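Local coordinates for protein sesquisabinene B synthase 2 (Santalum album, PDB 6A2A) that probably cyclises farnesyl diphosphate to the sesquiterpene sesquisabinene B, as a metal-dependent terpene synthase that uses magnesium or manganese, at residues A[126-131]-A[136-141]; A[264-269]-A[305-310]. All coordinates share one frame; numbering follows the deposited sequence.

Contact 1 (A[126-131]-A[136-141]); sequences LRFRIM and IFVPQD
Val138 meets three side chains of the helical segment 126-131. Its CB lies 3.9 Å from Phe128 CD2. From there the two methyls part. CG1 stands anti to the backbone N (chi1 178°), which turns it toward the Phe128 ring, where Val138 CG1 is 3.7 Å from Phe128 CD2. CG2, beside the backbone N, goes instead to Met131: Val138 CG2 comes within 3.5 Å of Met131 CB, closer than carbon atoms usually pack, with Met131 CG just beyond. Phe128 and Met131, i and i+3 on the helix, thus receive CG1 and CG2 respectively, while Arg127 NH1 lies near both.

The Phe128 ring reaches past the valine to the backbone that follows: Phe128 CE2 is 3.4 Å from Val138 O, and Pro139 O lies farther off at the ring edge, near its plane. The polar partner of Val138 O is not the ring but Arg132 NH2, which gives it a hydrogen bond. Met131 takes the other end of the contact. Bent at chi2, its chain sets Met131 SD 3.9 Å from Ile136 CG2. Polar contact across the segments is a single backbone hydrogen bond, Ile136 N to Met131 O at 3.0 Å. Its N-H points fairly well at the oxygen (159°), but the donor stands above the carbonyl plane, 47° out of it. This bond spans the turn at which the chain leaves the helix and doubles back over its last residues.

Helix 121-133 and its trailing loop belong to the N-terminal terpene synthase domain. Met131 and Ile136 also pack on helix 98-110, Phe128 touches Ala169 of helix 160-170 and meets Phe143 edge-to-face, and on another side Leu126 and Ile130 rest against helix 78-90.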
# COMPACT_ATOMS: atom_id res chain seq x y z
N LEU A 126 11.43 -28.47 -35.83
CA LEU A 126 12.04 -27.50 -34.96
C LEU A 126 12.36 -26.19 -35.72
O LEU A 126 12.08 -25.09 -35.24
CB LEU A 126 13.29 -28.08 -34.29
CG LEU A 126 13.95 -27.18 -33.26
CD1 LEU A 126 13.01 -26.92 -32.06
CD2 LEU A 126 15.24 -27.74 -32.75
N ARG A 127 12.94 -26.30 -36.89
CA ARG A 127 13.26 -25.10 -37.63
C ARG A 127 11.97 -24.32 -37.96
O ARG A 127 11.95 -23.10 -37.80
CB ARG A 127 13.99 -25.50 -38.92
CG ARG A 127 14.47 -24.31 -39.74
CD ARG A 127 15.09 -24.80 -41.05
NE ARG A 127 15.33 -23.64 -41.92
CZ ARG A 127 14.51 -23.24 -42.87
NH1 ARG A 127 13.31 -23.80 -43.02
NH2 ARG A 127 14.89 -22.28 -43.69
N PHE A 128 10.96 -25.02 -38.44
CA PHE A 128 9.67 -24.43 -38.76
C PHE A 128 9.15 -23.66 -37.55
O PHE A 128 8.72 -22.47 -37.64
CB PHE A 128 8.68 -25.50 -39.20
CG PHE A 128 7.26 -25.00 -39.41
CD1 PHE A 128 6.36 -24.91 -38.34
CD2 PHE A 128 6.82 -24.59 -40.66
CE1 PHE A 128 5.07 -24.46 -38.55
CE2 PHE A 128 5.53 -24.12 -40.85
CZ PHE A 128 4.65 -24.05 -39.79
N ARG A 129 9.22 -24.31 -36.40
CA ARG A 129 8.64 -23.67 -35.19
C ARG A 129 9.45 -22.47 -34.73
O ARG A 129 8.85 -21.41 -34.43
CB ARG A 129 8.46 -24.68 -34.06
CG ARG A 129 8.02 -24.03 -32.75
CD ARG A 129 7.47 -25.04 -31.76
NE ARG A 129 8.52 -25.95 -31.26
CZ ARG A 129 9.44 -25.66 -30.39
NH1 ARG A 129 9.53 -24.46 -29.84
NH2 ARG A 129 10.32 -26.62 -30.04
N ILE A 130 10.77 -22.59 -34.59
CA ILE A 130 11.59 -21.55 -34.05
C ILE A 130 11.54 -20.35 -34.99
O ILE A 130 11.55 -19.21 -34.53
CB ILE A 130 13.05 -22.00 -33.82
CG1 ILE A 130 13.17 -23.22 -32.90
CG2 ILE A 130 13.87 -20.84 -33.28
CD1 ILE A 130 12.91 -22.92 -31.45
N MET A 131 11.63 -20.62 -36.28
CA MET A 131 11.50 -19.50 -37.28
C MET A 131 10.17 -18.74 -37.07
O MET A 131 10.19 -17.51 -36.88
CB MET A 131 11.60 -20.05 -38.69
CG MET A 131 12.99 -20.56 -39.07
SD MET A 131 14.29 -19.39 -38.90
CE MET A 131 15.73 -20.46 -38.88
N ILE A 136 9.74 -15.19 -38.68
CA ILE A 136 10.40 -15.56 -39.95
C ILE A 136 9.57 -16.68 -40.57
O ILE A 136 9.46 -17.80 -40.00
CB ILE A 136 11.88 -15.91 -39.70
CG1 ILE A 136 12.70 -14.71 -39.26
CG2 ILE A 136 12.48 -16.56 -40.94
CD1 ILE A 136 13.96 -15.07 -38.55
N PHE A 137 8.92 -16.40 -41.69
CA PHE A 137 7.98 -17.28 -42.26
C PHE A 137 8.67 -18.51 -42.86
O PHE A 137 9.75 -18.40 -43.45
CB PHE A 137 7.22 -16.60 -43.40
CG PHE A 137 6.10 -17.43 -43.93
CD1 PHE A 137 4.95 -17.59 -43.18
CD2 PHE A 137 6.20 -18.12 -45.12
CE1 PHE A 137 3.91 -18.39 -43.64
CE2 PHE A 137 5.16 -18.91 -45.58
CZ PHE A 137 4.01 -19.04 -44.84
N VAL A 138 8.04 -19.66 -42.68
CA VAL A 138 8.41 -20.93 -43.27
C VAL A 138 7.11 -21.52 -43.73
O VAL A 138 6.18 -21.50 -42.95
CB VAL A 138 9.12 -21.89 -42.29
CG1 VAL A 138 9.44 -23.21 -42.96
CG2 VAL A 138 10.38 -21.29 -41.71
N PRO A 139 7.02 -21.98 -44.97
CA PRO A 139 5.81 -22.50 -45.51
C PRO A 139 5.47 -23.90 -44.98
O PRO A 139 6.38 -24.66 -44.62
CB PRO A 139 6.02 -22.60 -47.03
CG PRO A 139 7.49 -22.64 -47.18
CD PRO A 139 8.07 -21.92 -46.00
N GLN A 140 4.21 -24.22 -44.93
CA GLN A 140 3.76 -25.53 -44.47
C GLN A 140 4.25 -26.60 -45.46
O GLN A 140 4.31 -27.76 -45.11
CB GLN A 140 2.25 -25.68 -44.37
CG GLN A 140 1.48 -25.53 -45.68
CD GLN A 140 0.05 -25.99 -45.63
OE1 GLN A 140 -0.46 -26.49 -44.62
NE2 GLN A 140 -0.64 -25.85 -46.75
N ASP A 141 4.53 -26.20 -46.70
CA ASP A 141 5.07 -27.12 -47.72
C ASP A 141 6.34 -27.88 -47.33
O ASP A 141 6.64 -28.94 -47.91
CB ASP A 141 5.35 -26.27 -49.00
CG ASP A 141 4.11 -25.49 -49.47
OD1 ASP A 141 3.68 -24.50 -48.77
OD2 ASP A 141 3.58 -25.86 -50.54

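Contact 2 (A[264-269]-A[305-310]); sequences SRWWVG and EAKVGA
Lys307 lies lengthwise over one face of the Trp266 indole, and this pair supplies both pi interactions of the contact. Its first methylenes pack by van der Waals contact over the six-membered part: Lys307 CB is 3.6 Å from Trp266 CH2, CG sits near CZ3, and CD moves on to CE2, where the two rings join. The CH-pi interaction is made by Lys307 CE, 3.6 Å from the centroid of the Trp266 five-membered ring and only 5° off its normal. The lysine chain is extended beyond CG (chi2 to chi4 all near 180°), which lets it cross the indole from one ring to the other.

The cation-pi part follows at the tip. Lys307 NZ is 4.0 Å from the centroid of the Trp266 five-membered ring and 19° off the normal, hence still over the face, where the ring's pi electrons would probably help to stabilise the ammonium charge. Were Trp266 an alanine, the Lys307 chain would probably lose the surface it lies on and its ammonium this pi partner, leaving the tip freer to turn.

Both segments are helical, on helices 239-270 and 299-321 of a largely alpha-helical terpene synthase. The latter helix carries Asp316 and Asp320, first and last of the DDxxD motif of class I enzymes, which bind magnesium although none is bound to this chain here; the side chain of Ala310 is about 11 Å from that of Asp316.

Apolar packing is the remaining kind. Trp267 CZ3 comes to 3.9 Å from Ala310 CB, an oblique approach to the ring, and no hydrogen bond joins the segments. Both tryptophans also touch Leu282 of helix 281-292.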
# COMPACT_ATOMS: atom_id res chain seq x y z
N SER A 264 -0.62 -9.08 -0.52
CA SER A 264 -1.28 -9.68 0.65
C SER A 264 -1.61 -8.59 1.65
O SER A 264 -2.74 -8.52 2.21
CB SER A 264 -0.40 -10.72 1.30
OG SER A 264 -0.34 -11.86 0.49
N ARG A 265 -0.62 -7.72 1.90
CA ARG A 265 -0.89 -6.60 2.83
C ARG A 265 -2.02 -5.71 2.30
O ARG A 265 -2.90 -5.31 3.07
CB ARG A 265 0.40 -5.83 3.12
CG ARG A 265 1.37 -6.60 3.99
CD ARG A 265 2.59 -5.82 4.45
NE ARG A 265 3.51 -5.58 3.35
CZ ARG A 265 4.49 -6.41 3.00
NH1 ARG A 265 4.73 -7.49 3.71
NH2 ARG A 265 5.21 -6.16 1.92
N TRP A 266 -2.03 -5.39 1.01
CA TRP A 266 -3.09 -4.62 0.39
C TRP A 266 -4.44 -5.33 0.61
O TRP A 266 -5.44 -4.68 0.94
CB TRP A 266 -2.82 -4.43 -1.11
CG TRP A 266 -4.01 -3.95 -1.89
CD1 TRP A 266 -4.51 -2.68 -1.94
CD2 TRP A 266 -4.84 -4.76 -2.76
NE1 TRP A 266 -5.62 -2.64 -2.73
CE2 TRP A 266 -5.84 -3.90 -3.27
CE3 TRP A 266 -4.84 -6.10 -3.13
CZ2 TRP A 266 -6.84 -4.34 -4.13
CZ3 TRP A 266 -5.82 -6.53 -4.01
CH2 TRP A 266 -6.78 -5.66 -4.52
N TRP A 267 -4.46 -6.61 0.25
CA TRP A 267 -5.72 -7.42 0.32
C TRP A 267 -6.26 -7.46 1.74
O TRP A 267 -7.42 -7.18 1.94
CB TRP A 267 -5.43 -8.80 -0.24
CG TRP A 267 -6.62 -9.71 -0.38
CD1 TRP A 267 -6.81 -10.89 0.26
CD2 TRP A 267 -7.74 -9.53 -1.26
NE1 TRP A 267 -7.97 -11.47 -0.17
CE2 TRP A 267 -8.58 -10.65 -1.08
CE3 TRP A 267 -8.11 -8.54 -2.16
CZ2 TRP A 267 -9.74 -10.84 -1.83
CZ3 TRP A 267 -9.26 -8.72 -2.91
CH2 TRP A 267 -10.07 -9.87 -2.74
N VAL A 268 -5.41 -7.74 2.72
CA VAL A 268 -5.89 -7.74 4.10
C VAL A 268 -6.38 -6.32 4.46
O VAL A 268 -7.39 -6.16 5.20
CB VAL A 268 -4.78 -8.29 5.03
CG1 VAL A 268 -5.11 -8.05 6.49
CG2 VAL A 268 -4.55 -9.78 4.77
N GLY A 269 -5.71 -5.27 3.97
CA GLY A 269 -6.15 -3.90 4.18
C GLY A 269 -7.51 -3.58 3.60
O GLY A 269 -8.26 -2.75 4.12
N GLU A 305 -2.26 -5.70 -12.21
CA GLU A 305 -3.14 -6.64 -12.91
C GLU A 305 -3.68 -7.66 -11.90
O GLU A 305 -4.79 -8.12 -12.01
CB GLU A 305 -2.40 -7.37 -14.04
CG GLU A 305 -1.97 -6.50 -15.21
CD GLU A 305 -3.10 -5.93 -16.03
OE1 GLU A 305 -3.93 -6.71 -16.50
OE2 GLU A 305 -3.15 -4.70 -16.19
N ALA A 306 -2.84 -8.07 -10.95
CA ALA A 306 -3.21 -9.01 -9.90
C ALA A 306 -4.31 -8.40 -9.03
O ALA A 306 -5.27 -9.11 -8.66
CB ALA A 306 -1.98 -9.40 -9.08
N LYS A 307 -4.25 -7.12 -8.74
CA LYS A 307 -5.32 -6.48 -7.95
C LYS A 307 -6.64 -6.51 -8.73
O LYS A 307 -7.68 -6.91 -8.19
CB LYS A 307 -5.00 -5.03 -7.61
CG LYS A 307 -3.85 -4.81 -6.65
CD LYS A 307 -3.69 -3.34 -6.33
CE LYS A 307 -2.66 -3.06 -5.26
NZ LYS A 307 -2.60 -1.59 -5.01
N VAL A 308 -6.60 -6.13 -10.01
CA VAL A 308 -7.82 -6.19 -10.83
C VAL A 308 -8.37 -7.64 -10.85
O VAL A 308 -9.59 -7.86 -10.67
CB VAL A 308 -7.55 -5.65 -12.23
CG1 VAL A 308 -8.77 -5.70 -13.12
CG2 VAL A 308 -7.05 -4.21 -12.14
N GLY A 309 -7.49 -8.64 -11.07
CA GLY A 309 -7.96 -10.03 -11.12
C GLY A 309 -8.59 -10.51 -9.82
O GLY A 309 -9.62 -11.19 -9.85
N ALA A 310 -8.03 -10.12 -8.66
CA ALA A 310 -8.64 -10.44 -7.38
C ALA A 310 -10.02 -9.77 -7.25
O ALA A 310 -10.97 -10.43 -6.76
CB ALA A 310 -7.74 -10.03 -6.27

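In the fold
Contact 1 precedes contact 2 along the chain by more than a hundred residues. The two lie on opposite sides of the chain's centre, with their own centres 42 Å apart and their nearest atoms about 26 Å apart, so they do not touch. They share no helix: contact 1 joins helix 121-133 to the loop behind it, in the N-terminal terpene synthase domain, whereas contact 2 joins helices 239-270 and 299-321, the second in the metal-binding domain. One is therefore a local helix-to-loop contact away from the magnesium-binding residues, and the other is a long-range helix-helix contact involving the helix that carries two of them, Asp316 and Asp320.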